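PDB 4MG4: phosphonomutase from Burkholderia cenocepacia J2315, which belongs to the phosphoenolpyruvate phosphomutase family and folds as a TIM barrel of eight parallel strands, paired in the crystal with a second copy of itself. Local coordinates for residues A[241-244]-A[245-249]. Sequence-based numbering, arbitrary orientation.
Sequences HGPY and PYLQA
Y244 turns its CG trans to the backbone N (chi1 177°), while Q248, one helical turn on, sets CG beside its own N and folds again at chi2 (-64°); together these torsions set Q248 CG over one face of the Y244 ring, toward its rim. Q248 CG stands 3.7 Å from the ring centroid of Y244, a CH-pi contact, with amide and ring planes only 15° apart. Glutamine suits the place because its CG methylene packs on the aromatic face while OE1 still accepts a hydrogen bond from K251.

In the first turn of the helix L247 N donates a hydrogen bond to O of P243, the N-cap, at 3.0 Å, and Q248 N one to Y244 O at 2.8 Å. Neither P243 nor P245 has an N-H, which costs little where backbone N-H groups lack helical acceptors, and P245 CD packs against Y244 CB at 3.4 Å. P243 and L247, both apolar, point the same way and pack together, P243 CG lying 4.1 Å from L247 CD1. The preceding type II' turn, H241 to Y244, gives G242 a positive phi that glycine adopts easily.

This turn carries the chain from the last barrel strand, 238-240, into helix 244-259; of the second subunit, L256 packs on Y244 and Q248, and L253 on P245. The chemistry thus implies an interface element whose P243 and Y244 carbonyls are taken up by N-H groups, while its side chains meet leucines.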
ATOM      1  N   HIS A 241     -11.590 -10.527   8.806  1.00 14.07           N
ATOM      2  CA  HIS A 241     -10.232 -10.865   9.281  1.00 16.49           C
ATOM      3  C   HIS A 241      -9.427  -9.659   9.791  1.00 17.38           C
ATOM      4  O   HIS A 241      -8.208  -9.785  10.132  1.00 18.00           O
ATOM      5  CB  HIS A 241      -9.470 -11.597   8.136  1.00 18.09           C
ATOM      6  CG  HIS A 241     -10.122 -12.865   7.683  1.00 20.31           C
ATOM      7  ND1 HIS A 241     -11.031 -12.916   6.642  1.00 24.46           N
ATOM      8  CD2 HIS A 241     -10.037 -14.133   8.161  1.00 22.37           C
ATOM      9  CE1 HIS A 241     -11.460 -14.161   6.488  1.00 25.28           C
ATOM     10  NE2 HIS A 241     -10.852 -14.921   7.383  1.00 24.98           N
ATOM     11  N   GLY A 242     -10.061  -8.488   9.883  1.00 17.89           N
ATOM     12  CA  GLY A 242      -9.347  -7.278  10.305  1.00 16.05           C
ATOM     13  C   GLY A 242      -8.096  -7.056   9.492  1.00 17.07           C
ATOM     14  O   GLY A 242      -8.079  -7.273   8.288  1.00 16.20           O
ATOM     15  N   PRO A 243      -7.031  -6.577  10.161  1.00 17.04           N
ATOM     16  CA  PRO A 243      -5.832  -6.224   9.356  1.00 17.23           C
ATOM     17  C   PRO A 243      -4.910  -7.394   9.069  1.00 18.10           C
ATOM     18  O   PRO A 243      -3.782  -7.184   8.598  1.00 17.09           O
ATOM     19  CB  PRO A 243      -5.120  -5.219  10.245  1.00 17.27           C
ATOM     20  CG  PRO A 243      -5.460  -5.635  11.607  1.00 17.97           C
ATOM     21  CD  PRO A 243      -6.889  -6.187  11.567  1.00 18.17           C
ATOM     22  N   TYR A 244      -5.335  -8.631   9.298  1.00 18.02           N
ATOM     23  CA  TYR A 244      -4.501  -9.802   8.993  1.00 20.23           C
ATOM     24  C   TYR A 244      -3.875  -9.857   7.584  1.00 19.32           C
ATOM     25  O   TYR A 244      -2.652 -10.096   7.482  1.00 19.12           O
ATOM     26  CB  TYR A 244      -5.324 -11.063   9.261  1.00 22.60           C
ATOM     27  CG  TYR A 244      -4.613 -12.361   8.932  1.00 25.72           C
ATOM     28  CD1 TYR A 244      -3.711 -12.894   9.821  1.00 28.84           C
ATOM     29  CD2 TYR A 244      -4.918 -13.069   7.799  1.00 27.11           C
ATOM     30  CE1 TYR A 244      -3.066 -14.088   9.563  1.00 30.85           C
ATOM     31  CE2 TYR A 244      -4.282 -14.277   7.529  1.00 31.11           C
ATOM     32  CZ  TYR A 244      -3.366 -14.776   8.419  1.00 31.82           C
ATOM     33  OH  TYR A 244      -2.759 -15.996   8.167  1.00 37.30           O
ATOM     34  N   PRO A 245      -4.651  -9.582   6.501  1.00 17.64           N
ATOM     35  CA  PRO A 245      -4.051  -9.620   5.196  1.00 18.03           C
ATOM     36  C   PRO A 245      -2.864  -8.631   5.063  1.00 17.02           C
ATOM     37  O   PRO A 245      -1.762  -9.003   4.593  1.00 18.82           O
ATOM     38  CB  PRO A 245      -5.202  -9.264   4.257  1.00 18.58           C
ATOM     39  CG  PRO A 245      -6.437  -9.727   4.992  1.00 18.45           C
ATOM     40  CD  PRO A 245      -6.136  -9.425   6.421  1.00 17.84           C
ATOM     41  N   TYR A 246      -3.112  -7.389   5.475  1.00 17.10           N
ATOM     42  CA  TYR A 246      -2.059  -6.366   5.397  1.00 15.97           C
ATOM     43  C   TYR A 246      -0.822  -6.770   6.191  1.00 17.66           C
ATOM     44  O   TYR A 246       0.331  -6.651   5.676  1.00 17.71           O
ATOM     45  CB  TYR A 246      -2.604  -5.046   5.920  1.00 16.31           C
ATOM     46  CG  TYR A 246      -1.588  -3.920   5.954  1.00 16.08           C
ATOM     47  CD1 TYR A 246      -1.289  -3.181   4.813  1.00 17.63           C
ATOM     48  CD2 TYR A 246      -0.939  -3.593   7.141  1.00 17.02           C
ATOM     49  CE1 TYR A 246      -0.346  -2.157   4.845  1.00 17.01           C
ATOM     50  CE2 TYR A 246       0.014  -2.595   7.170  1.00 17.92           C
ATOM     51  CZ  TYR A 246       0.287  -1.859   6.016  1.00 17.36           C
ATOM     52  OH  TYR A 246       1.222  -0.806   6.063  1.00 18.18           O
ATOM     53  N   LEU A 247      -1.053  -7.252   7.414  1.00 18.11           N
ATOM     54  CA  LEU A 247       0.030  -7.697   8.297  1.00 20.78           C
ATOM     55  C   LEU A 247       0.806  -8.864   7.772  1.00 20.92           C
ATOM     56  O   LEU A 247       2.059  -8.890   7.936  1.00 21.48           O
ATOM     57  CB  LEU A 247      -0.481  -7.976   9.705  1.00 21.79           C
ATOM     58  CG  LEU A 247      -1.032  -6.736  10.405  1.00 23.77           C
ATOM     59  CD1 LEU A 247      -1.643  -7.120  11.740  1.00 24.64           C
ATOM     60  CD2 LEU A 247       0.037  -5.657  10.578  1.00 26.38           C
ATOM     61  N   GLN A 248       0.142  -9.806   7.110  1.00 21.20           N
ATOM     62  CA  GLN A 248       0.883 -10.899   6.458  1.00 22.45           C
ATOM     63  C   GLN A 248       1.752 -10.406   5.298  1.00 21.43           C
ATOM     64  O   GLN A 248       2.931 -10.842   5.142  1.00 20.06           O
ATOM     65  CB  GLN A 248      -0.085 -11.983   5.975  1.00 24.08           C
ATOM     66  CG  GLN A 248      -0.755 -12.678   7.152  1.00 26.15           C
ATOM     67  CD  GLN A 248       0.254 -13.408   8.002  1.00 27.73           C
ATOM     68  OE1 GLN A 248       0.465 -13.078   9.168  1.00 32.32           O
ATOM     69  NE2 GLN A 248       0.929 -14.366   7.403  1.00 31.53           N
ATOM     70  N   ALA A 249       1.189  -9.554   4.454  1.00 19.40           N
ATOM     71  CA  ALA A 249       1.943  -8.945   3.329  1.00 18.58           C
ATOM     72  C   ALA A 249       3.192  -8.211   3.872  1.00 19.47           C
ATOM     73  O   ALA A 249       4.303  -8.335   3.297  1.00 20.17           O
ATOM     74  CB  ALA A 249       1.055  -8.004   2.532  1.00 18.67           C
TER